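Local coordinates for protein putative glyoxalase (Bacillus halodurans C-125, PDB 3CT8) that binds zinc and is probably a glyoxalase-like metalloenzyme of the vicinal oxygen chelate superfamily, its substrate and reaction being unestablished, at residues F80-K83 and L87-L90; E102-L107 and D118-A123; I114-R119 and R138-I143. All coordinates share one frame; numbering follows the deposited sequence.

Contact 1 of 3, residues F80-K83 and L87-L90; sequences FHRK and LNHL. With ZN (zinc ion), chain B.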
loop_
_atom_site.group_PDB
_atom_site.type_symbol
_atom_site.label_atom_id
_atom_site.label_comp_id
_atom_site.label_asym_id
_atom_site.label_seq_id
_atom_site.Cartn_x
_atom_site.Cartn_y
_atom_site.Cartn_z
ATOM N N PHE A 80 5.881 -8.082 12.627
ATOM C CA PHE A 80 5.254 -8.191 11.315
ATOM C C PHE A 80 5.580 -9.455 10.582
ATOM O O PHE A 80 6.728 -9.867 10.536
ATOM C CB PHE A 80 5.755 -7.058 10.442
ATOM C CG PHE A 80 5.353 -7.169 9.035
ATOM C CD1 PHE A 80 4.125 -6.678 8.606
ATOM C CD2 PHE A 80 6.215 -7.703 8.103
ATOM C CE1 PHE A 80 3.753 -6.735 7.279
ATOM C CE2 PHE A 80 5.848 -7.784 6.768
ATOM C CZ PHE A 80 4.603 -7.301 6.356
ATOM N N HIS A 81 4.553 -10.047 9.996
ATOM C CA HIS A 81 4.726 -11.231 9.160
ATOM C C HIS A 81 3.887 -11.074 7.887
ATOM O O HIS A 81 2.662 -11.054 7.950
ATOM C CB HIS A 81 4.392 -12.513 9.902
ATOM C CG HIS A 81 4.932 -13.716 9.221
ATOM N ND1 HIS A 81 4.332 -14.264 8.112
ATOM C CD2 HIS A 81 6.059 -14.431 9.438
ATOM C CE1 HIS A 81 5.046 -15.292 7.698
ATOM N NE2 HIS A 81 6.097 -15.414 8.484
ATOM N N ARG A 82 4.552 -10.978 6.729
ATOM C CA ARG A 82 3.854 -10.716 5.439
ATOM C C ARG A 82 2.855 -11.762 4.979
ATOM O O ARG A 82 2.144 -11.567 3.974
ATOM C CB ARG A 82 4.817 -10.387 4.280
ATOM C CG ARG A 82 5.657 -11.534 3.738
ATOM C CD ARG A 82 6.623 -11.012 2.674
ATOM N NE ARG A 82 7.553 -12.023 2.171
ATOM C CZ ARG A 82 8.731 -12.280 2.708
ATOM N NH1 ARG A 82 9.158 -11.562 3.729
ATOM N NH2 ARG A 82 9.501 -13.234 2.187
ATOM N N LYS A 83 2.833 -12.865 5.706
ATOM C CA LYS A 83 1.908 -13.975 5.438
ATOM C C LYS A 83 0.557 -13.772 6.145
ATOM O O LYS A 83 -0.475 -14.361 5.771
ATOM C CB LYS A 83 2.487 -15.312 5.873
ATOM C CG LYS A 83 3.376 -16.073 4.882
ATOM C CD LYS A 83 2.578 -16.434 3.676
ATOM C CE LYS A 83 2.972 -17.772 3.126
ATOM N NZ LYS A 83 2.475 -17.932 1.723
ATOM N N LEU A 87 -0.595 -6.071 5.048
ATOM C CA LEU A 87 0.331 -5.945 3.881
ATOM C C LEU A 87 1.238 -7.143 3.606
ATOM O O LEU A 87 1.836 -7.702 4.511
ATOM C CB LEU A 87 1.195 -4.681 4.041
ATOM C CG LEU A 87 2.182 -4.252 2.927
ATOM C CD1 LEU A 87 1.425 -3.851 1.639
ATOM C CD2 LEU A 87 3.108 -3.108 3.359
ATOM N N ASN A 88 1.310 -7.524 2.327
ATOM C CA ASN A 88 2.215 -8.582 1.896
ATOM C C ASN A 88 3.382 -7.922 1.172
ATOM O O ASN A 88 4.530 -8.145 1.480
ATOM C CB ASN A 88 1.569 -9.604 0.954
ATOM C CG ASN A 88 2.588 -10.645 0.464
ATOM O OD1 ASN A 88 3.054 -10.556 -0.675
ATOM N ND2 ASN A 88 3.044 -11.524 1.364
ATOM N N HIS A 89 3.072 -7.160 0.137
ATOM C CA HIS A 89 4.116 -6.431 -0.615
ATOM C C HIS A 89 3.690 -5.230 -1.436
ATOM O O HIS A 89 2.518 -5.032 -1.769
ATOM C CB HIS A 89 4.902 -7.367 -1.506
ATOM C CG HIS A 89 4.168 -7.909 -2.688
ATOM N ND1 HIS A 89 3.284 -8.975 -2.616
ATOM C CD2 HIS A 89 4.317 -7.627 -4.010
ATOM C CE1 HIS A 89 2.897 -9.292 -3.843
ATOM N NE2 HIS A 89 3.499 -8.485 -4.702
ATOM N N LEU A 90 4.709 -4.442 -1.755
ATOM C CA LEU A 90 4.571 -3.254 -2.584
ATOM C C LEU A 90 5.399 -3.481 -3.819
ATOM O O LEU A 90 6.498 -4.018 -3.751
ATOM C CB LEU A 90 5.103 -2.002 -1.886
ATOM C CG LEU A 90 4.488 -1.441 -0.597
ATOM C CD1 LEU A 90 5.251 -0.171 -0.204
ATOM C CD2 LEU A 90 2.976 -1.203 -0.856
HETATM ZN ZN ZN B . 3.686 -8.550 -7.002
#

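Contact 2 of 3, residues E102-L107 and D118-A123; sequences ELTQKL and DRHPFA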
loop_
_atom_site.group_PDB
_atom_site.type_symbol
_atom_site.label_atom_id
_atom_site.label_comp_id
_atom_site.label_asym_id
_atom_site.label_seq_id
_atom_site.Cartn_x
_atom_site.Cartn_y
_atom_site.Cartn_z
ATOM N N GLU A 102 20.167 -3.554 -12.482
ATOM C CA GLU A 102 20.984 -2.615 -11.724
ATOM C C GLU A 102 20.604 -2.650 -10.271
ATOM O O GLU A 102 21.461 -2.727 -9.410
ATOM C CB GLU A 102 20.804 -1.190 -12.270
ATOM C CG GLU A 102 21.451 -0.079 -11.448
ATOM C CD GLU A 102 21.254 1.300 -12.060
ATOM O OE1 GLU A 102 21.556 1.473 -13.263
ATOM O OE2 GLU A 102 20.829 2.216 -11.329
ATOM N N LEU A 103 19.302 -2.616 -10.005
ATOM C CA LEU A 103 18.805 -2.612 -8.618
ATOM C C LEU A 103 19.173 -3.890 -7.886
ATOM O O LEU A 103 19.470 -3.874 -6.699
ATOM C CB LEU A 103 17.280 -2.387 -8.562
ATOM C CG LEU A 103 16.763 -0.977 -8.925
ATOM C CD1 LEU A 103 15.236 -0.921 -9.073
ATOM C CD2 LEU A 103 17.234 0.021 -7.882
ATOM N N THR A 104 19.154 -4.985 -8.631
ATOM C CA THR A 104 19.452 -6.329 -8.095
ATOM C C THR A 104 20.892 -6.373 -7.608
ATOM O O THR A 104 21.205 -6.869 -6.515
ATOM C CB THR A 104 19.257 -7.437 -9.168
ATOM O OG1 THR A 104 17.887 -7.469 -9.581
ATOM C CG2 THR A 104 19.636 -8.835 -8.629
ATOM N N GLN A 105 21.764 -5.841 -8.448
ATOM C CA GLN A 105 23.186 -5.775 -8.123
ATOM C C GLN A 105 23.407 -4.903 -6.916
ATOM O O GLN A 105 24.185 -5.271 -6.055
ATOM C CB GLN A 105 24.056 -5.353 -9.296
ATOM C CG GLN A 105 24.453 -6.548 -10.117
ATOM C CD GLN A 105 25.269 -7.579 -9.307
ATOM O OE1 GLN A 105 25.260 -8.777 -9.614
ATOM N NE2 GLN A 105 25.940 -7.118 -8.251
ATOM N N LYS A 106 22.715 -3.767 -6.862
ATOM C CA LYS A 106 22.819 -2.859 -5.709
ATOM C C LYS A 106 22.386 -3.518 -4.450
ATOM O O LYS A 106 23.001 -3.345 -3.408
ATOM C CB LYS A 106 22.022 -1.537 -5.820
ATOM C CG LYS A 106 22.897 -0.388 -6.222
ATOM C CD LYS A 106 23.294 -0.417 -7.657
ATOM C CE LYS A 106 22.242 0.205 -8.483
ATOM N NZ LYS A 106 22.177 1.685 -8.231
ATOM N N LEU A 107 21.274 -4.227 -4.559
ATOM C CA LEU A 107 20.714 -4.929 -3.420
ATOM C C LEU A 107 21.773 -5.882 -2.868
ATOM O O LEU A 107 22.143 -5.806 -1.695
ATOM C CB LEU A 107 19.405 -5.639 -3.780
ATOM C CG LEU A 107 18.204 -4.679 -3.876
ATOM C CD1 LEU A 107 16.915 -5.378 -4.365
ATOM C CD2 LEU A 107 17.962 -4.004 -2.489
ATOM N N ASP A 118 16.460 -18.411 -6.929
ATOM C CA ASP A 118 16.498 -19.590 -7.797
ATOM C C ASP A 118 15.761 -19.373 -9.094
ATOM O O ASP A 118 15.987 -20.080 -10.071
ATOM C CB ASP A 118 15.929 -20.844 -7.113
ATOM C CG ASP A 118 14.486 -20.690 -6.743
ATOM O OD1 ASP A 118 14.075 -19.549 -6.457
ATOM O OD2 ASP A 118 13.780 -21.719 -6.711
ATOM N N ARG A 119 14.862 -18.410 -9.092
ATOM C CA ARG A 119 14.077 -18.142 -10.285
ATOM C C ARG A 119 14.255 -16.761 -10.834
ATOM O O ARG A 119 13.746 -16.467 -11.913
ATOM C CB ARG A 119 12.603 -18.389 -10.004
ATOM C CG ARG A 119 12.178 -19.846 -9.969
ATOM C CD ARG A 119 10.769 -19.926 -9.420
ATOM N NE ARG A 119 10.780 -19.670 -7.981
ATOM C CZ ARG A 119 9.700 -19.454 -7.244
ATOM N NH1 ARG A 119 8.500 -19.378 -7.807
ATOM N NH2 ARG A 119 9.833 -19.250 -5.943
ATOM N N HIS A 120 14.976 -15.929 -10.093
ATOM C CA HIS A 120 15.224 -14.550 -10.501
ATOM C C HIS A 120 15.700 -14.518 -11.962
ATOM O O HIS A 120 16.506 -15.340 -12.354
ATOM C CB HIS A 120 16.262 -13.895 -9.577
ATOM C CG HIS A 120 16.482 -12.436 -9.851
ATOM N ND1 HIS A 120 17.216 -11.990 -10.929
ATOM C CD2 HIS A 120 16.101 -11.327 -9.173
ATOM C CE1 HIS A 120 17.252 -10.670 -10.918
ATOM N NE2 HIS A 120 16.585 -10.244 -9.859
ATOM N N PRO A 121 15.237 -13.538 -12.777
ATOM C CA PRO A 121 14.330 -12.433 -12.549
ATOM C C PRO A 121 12.917 -12.751 -13.000
ATOM O O PRO A 121 12.103 -11.843 -13.248
ATOM C CB PRO A 121 14.909 -11.344 -13.445
ATOM C CG PRO A 121 15.477 -12.072 -14.611
ATOM C CD PRO A 121 15.768 -13.496 -14.154
ATOM N N PHE A 122 12.645 -14.049 -13.057
ATOM C CA PHE A 122 11.339 -14.577 -13.465
ATOM C C PHE A 122 10.623 -15.314 -12.346
ATOM O O PHE A 122 9.855 -16.227 -12.586
ATOM C CB PHE A 122 11.484 -15.510 -14.683
ATOM C CG PHE A 122 11.988 -14.821 -15.925
ATOM C CD1 PHE A 122 11.143 -13.987 -16.668
ATOM C CD2 PHE A 122 13.272 -15.025 -16.370
ATOM C CE1 PHE A 122 11.576 -13.351 -17.798
ATOM C CE2 PHE A 122 13.726 -14.374 -17.515
ATOM C CZ PHE A 122 12.870 -13.545 -18.234
ATOM N N ALA A 123 10.889 -14.943 -11.115
ATOM C CA ALA A 123 10.210 -15.618 -9.997
ATOM C C ALA A 123 8.702 -15.448 -10.108
ATOM O O ALA A 123 7.951 -16.259 -9.607
ATOM C CB ALA A 123 10.695 -15.111 -8.654
#

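Contact 3 of 3, residues I114-R119 and R138-I143; sequences ILYEDR and RIKVEI. With ZN (zinc ion), chain B.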
loop_
_atom_site.group_PDB
_atom_site.type_symbol
_atom_site.label_atom_id
_atom_site.label_comp_id
_atom_site.label_asym_id
_atom_site.label_seq_id
_atom_site.Cartn_x
_atom_site.Cartn_y
_atom_site.Cartn_z
ATOM N N ILE A 114 17.499 -10.673 -1.055
ATOM C CA ILE A 114 16.936 -10.969 -2.382
ATOM C C ILE A 114 16.176 -12.291 -2.342
ATOM O O ILE A 114 16.741 -13.334 -1.975
ATOM C CB ILE A 114 17.986 -11.056 -3.498
ATOM C CG1 ILE A 114 18.422 -9.652 -3.919
ATOM C CG2 ILE A 114 17.376 -11.713 -4.706
ATOM C CD1 ILE A 114 19.432 -9.638 -5.056
ATOM N N LEU A 115 14.911 -12.235 -2.769
ATOM C CA LEU A 115 14.011 -13.398 -2.756
ATOM C C LEU A 115 13.913 -14.161 -4.050
ATOM O O LEU A 115 14.123 -13.644 -5.142
ATOM C CB LEU A 115 12.604 -12.981 -2.338
ATOM C CG LEU A 115 12.447 -12.282 -0.983
ATOM C CD1 LEU A 115 11.000 -11.832 -0.803
ATOM C CD2 LEU A 115 12.865 -13.168 0.175
ATOM N N TYR A 116 13.641 -15.441 -3.870
ATOM C CA TYR A 116 13.452 -16.397 -4.948
ATOM C C TYR A 116 14.614 -16.367 -5.921
ATOM O O TYR A 116 14.396 -16.437 -7.124
ATOM C CB TYR A 116 12.170 -16.037 -5.693
ATOM C CG TYR A 116 11.074 -15.561 -4.755
ATOM C CD1 TYR A 116 10.464 -16.420 -3.863
ATOM C CD2 TYR A 116 10.621 -14.243 -4.790
ATOM C CE1 TYR A 116 9.463 -15.960 -3.000
ATOM C CE2 TYR A 116 9.603 -13.785 -3.937
ATOM C CZ TYR A 116 9.053 -14.640 -3.040
ATOM O OH TYR A 116 8.048 -14.173 -2.229
ATOM N N GLU A 117 15.836 -16.256 -5.398
ATOM C CA GLU A 117 17.036 -16.179 -6.258
ATOM C C GLU A 117 17.126 -17.318 -7.254
ATOM O O GLU A 117 17.741 -17.187 -8.300
ATOM C CB GLU A 117 18.367 -16.122 -5.471
ATOM C CG GLU A 117 18.508 -14.919 -4.539
ATOM C CD GLU A 117 19.932 -14.694 -4.009
ATOM O OE1 GLU A 117 20.885 -14.641 -4.829
ATOM O OE2 GLU A 117 20.071 -14.485 -2.773
ATOM N N ASP A 118 16.460 -18.411 -6.929
ATOM C CA ASP A 118 16.498 -19.590 -7.797
ATOM C C ASP A 118 15.761 -19.373 -9.094
ATOM O O ASP A 118 15.987 -20.080 -10.071
ATOM C CB ASP A 118 15.929 -20.844 -7.113
ATOM C CG ASP A 118 14.486 -20.690 -6.743
ATOM O OD1 ASP A 118 14.075 -19.549 -6.457
ATOM O OD2 ASP A 118 13.780 -21.719 -6.711
ATOM N N ARG A 119 14.862 -18.410 -9.092
ATOM C CA ARG A 119 14.077 -18.142 -10.285
ATOM C C ARG A 119 14.255 -16.761 -10.834
ATOM O O ARG A 119 13.746 -16.467 -11.913
ATOM C CB ARG A 119 12.603 -18.389 -10.004
ATOM C CG ARG A 119 12.178 -19.846 -9.969
ATOM C CD ARG A 119 10.769 -19.926 -9.420
ATOM N NE ARG A 119 10.780 -19.670 -7.981
ATOM C CZ ARG A 119 9.700 -19.454 -7.244
ATOM N NH1 ARG A 119 8.500 -19.378 -7.807
ATOM N NH2 ARG A 119 9.833 -19.250 -5.943
ATOM N N ARG A 138 10.977 -6.920 6.807
ATOM C CA ARG A 138 10.553 -8.173 6.186
ATOM C C ARG A 138 9.326 -7.937 5.280
ATOM O O ARG A 138 8.610 -8.854 4.871
ATOM C CB ARG A 138 10.299 -9.312 7.153
ATOM C CG ARG A 138 11.530 -10.134 7.475
ATOM C CD ARG A 138 12.101 -9.922 8.822
ATOM N NE ARG A 138 11.556 -10.874 9.814
ATOM C CZ ARG A 138 10.463 -10.684 10.551
ATOM N NH1 ARG A 138 9.752 -9.563 10.429
ATOM N NH2 ARG A 138 10.076 -11.615 11.408
ATOM N N ILE A 139 9.070 -6.675 4.981
ATOM C CA ILE A 139 8.007 -6.383 4.037
ATOM C C ILE A 139 8.625 -6.716 2.681
ATOM O O ILE A 139 9.786 -6.359 2.386
ATOM C CB ILE A 139 7.563 -4.909 4.089
ATOM C CG1 ILE A 139 6.851 -4.602 5.434
ATOM C CG2 ILE A 139 6.626 -4.610 2.900
ATOM C CD1 ILE A 139 6.582 -3.092 5.700
ATOM N N LYS A 140 7.867 -7.445 1.874
ATOM C CA LYS A 140 8.298 -7.833 0.521
ATOM C C LYS A 140 8.134 -6.644 -0.434
ATOM O O LYS A 140 7.113 -5.936 -0.418
ATOM C CB LYS A 140 7.567 -9.107 0.021
ATOM C CG LYS A 140 8.050 -9.597 -1.347
ATOM C CD LYS A 140 7.549 -10.979 -1.712
ATOM C CE LYS A 140 6.070 -11.075 -1.980
ATOM N NZ LYS A 140 5.610 -12.493 -2.359
ATOM N N VAL A 141 9.194 -6.415 -1.211
ATOM C CA VAL A 141 9.288 -5.326 -2.148
ATOM C C VAL A 141 9.704 -5.843 -3.509
ATOM O O VAL A 141 10.653 -6.612 -3.635
ATOM C CB VAL A 141 10.324 -4.272 -1.692
ATOM C CG1 VAL A 141 10.291 -3.080 -2.632
ATOM C CG2 VAL A 141 10.028 -3.784 -0.306
ATOM N N GLU A 142 8.959 -5.382 -4.504
ATOM C CA GLU A 142 9.124 -5.746 -5.922
ATOM C C GLU A 142 9.263 -4.551 -6.862
ATOM O O GLU A 142 8.591 -3.519 -6.725
ATOM C CB GLU A 142 7.891 -6.581 -6.348
ATOM C CG GLU A 142 7.801 -7.038 -7.797
ATOM C CD GLU A 142 6.422 -7.659 -8.074
ATOM O OE1 GLU A 142 5.715 -7.924 -7.057
ATOM O OE2 GLU A 142 6.022 -7.857 -9.249
ATOM N N ILE A 143 10.184 -4.708 -7.804
ATOM C CA ILE A 143 10.426 -3.697 -8.877
ATOM C C ILE A 143 10.274 -4.489 -10.187
ATOM O O ILE A 143 11.010 -5.434 -10.453
ATOM C CB ILE A 143 11.748 -2.892 -8.757
ATOM C CG1 ILE A 143 11.828 -2.208 -7.399
ATOM C CG2 ILE A 143 11.824 -1.853 -9.822
ATOM C CD1 ILE A 143 12.278 -3.162 -6.306
HETATM ZN ZN ZN B . 3.686 -8.550 -7.002
#

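Contact 1 of 3, residues F80-K83 and L87-L90
A possible second shell of the zinc site in this glyoxalase-like fold lies here: Asn88, next to the metal ligand His89, ties strand 86-93 to the loop segment 80-83. Its CG stands anti to the backbone N (chi1 177°), which swings the amide toward the loop. Asn88 ND2 donates to Arg82 O at 2.8 Å, almost straight (172° at the hydrogen). The oxygen lies in the amide plane, whereas the donor stands well above the carbonyl plane of Arg82, away from the lone pairs. His89 ND1 lies 2.5 Å from Asn88 OD1, a doubtfully short separation, and His89 NE2 binds the zinc ion at 2.3 Å. If the ND1-OD1 bond is real, one amide links the loop backbone to the metal-binding imidazole. CG of Arg82 packs 3.5 Å from Asn88 ND2, guanidinium and amide planes being 58° apart, and the guanidinium continues to a salt bridge with Glu134. Leu87 O meets the edge of the Phe80 ring near its plane, 3.3 Å from Phe80 CZ. Strand 86-93 runs beside strand 140-144, with Leu87 packing on Ile26 of strand 21-28, while His89 and Leu90 pair antiparallel with a strand of the second subunit.

Contact 2 of 3, residues E102-L107 and D118-A123
Thr104 and His120 reach for each other from opposite directions, one from helix 97-110 and the other from the loop before strand 130-134. The imidazole presents its NE2 edge to the threonine: NE2 donates to Thr104 OG1 at 3.1 Å, with the oxygen tilted 22° from the ring plane. The methyl group meets the same edge, CG2 lying 3.6 Å from His120 NE2, so both branches of the threonine bear on one corner of the ring. With OG1 set beside its own backbone N (chi1 -63°), the hydroxyl can also give its proton to Val100 O one helical turn earlier. OG1 therefore accepts from the loop while donating into the helix, and these two bonds fix the rotation of the hydroxyl.

The loop holds its histidine through a type VI turn: the peptide before Pro121 is cis, and Phe122 N donates to Arg119 O at 2.9 Å across His120 and Pro121. That fold brings Pro121 CB over one face of the imidazole, 3.3 Å above the plane and offset toward its rim. In the βαβββ module of this superfamily, helix 97-110 follows strand 86-93 and packs on the sheet; here the loop leading into strand 130-134 is bonded back to it. The backbones remain apart, 9.1 Å between CA of Thr104 and CA of Pro121, so the side chains alone bridge the distance and just 80 Å² is buried between the segments. Val131 of strand 130-134 touches both Thr104 and His120, and Ile114 also packs on Thr104.

Contact 3 of 3, residues I114-R119 and R138-I143
Lys140 is met by two neighbours from the loop, Leu115 along its aliphatic chain and Tyr116 at its amino end. Leu115 supplies the hydrocarbon part of the packing: its CD1 rests 3.7 Å from Lys140 CD and equally near CG, the two side chains running at a slant to one another. Tyr116 crosses the lysine at about a right angle. Its hydroxyl OH lies 3.3 Å from Lys140 CD and receives a hydrogen bond from Lys140 NZ, 3.0 Å from OH, with the nitrogen near the plane of the ring at its edge. The bend of the lysine chain at its third torsion (chi3 69°) turns the amino group round to this oxygen; an extended chain would carry it elsewhere. Leu115 CB sits 3.3 Å above one face of the tyrosine ring, toward its rim, while Phe132 of strand 130-134 meets Tyr116 edge-to-face.

Beyond this small patch the contact thins out. The backbones come no nearer than 8.6 Å between CA atoms, at Leu115 and Lys140, and the loop turns outward. Arg119 N donates to Tyr116 O at 2.8 Å, closing a turn whose Glu117, Asp118 and Arg119 are solvent-exposed; the Asp118-Arg119 salt bridge on it is long. On the strand, Glu142 takes no part in the packing, but its side chain extends to the zinc ion, OE1 binding at 2.1 Å and OE2 being hydrogen-bonded to His128. Lys140 donates besides to an oxygen of an unidentified bound molecule, probably from the crystallisation liquor, that Arg82 also contacts. A basic amine held by a tyrosine hydroxyl near a metal site could suit a pocket for polar, perhaps anionic, groups.

Contacts 1 and 3 meet directly in one sheet: their centres are 12 Å apart, and Leu90 O lies 2.9 Å from Glu142 N where strands 86-93 and 140-144 run side by side. Each supplies a ligand to the same zinc ion, His89 NE2 and Glu142 OE1 being 3.3 Å apart, and His23 of the second subunit joins them, so the site lies at the dimer interface. Contact 2 is farther out, its centre 19 Å from that of contact 1 and its His120 side chain about 13 Å from the zinc. It adjoins contact 3 through the shared Asp118 and Arg119 and through Ile114 CD1, 3.6 Å from Thr104 O.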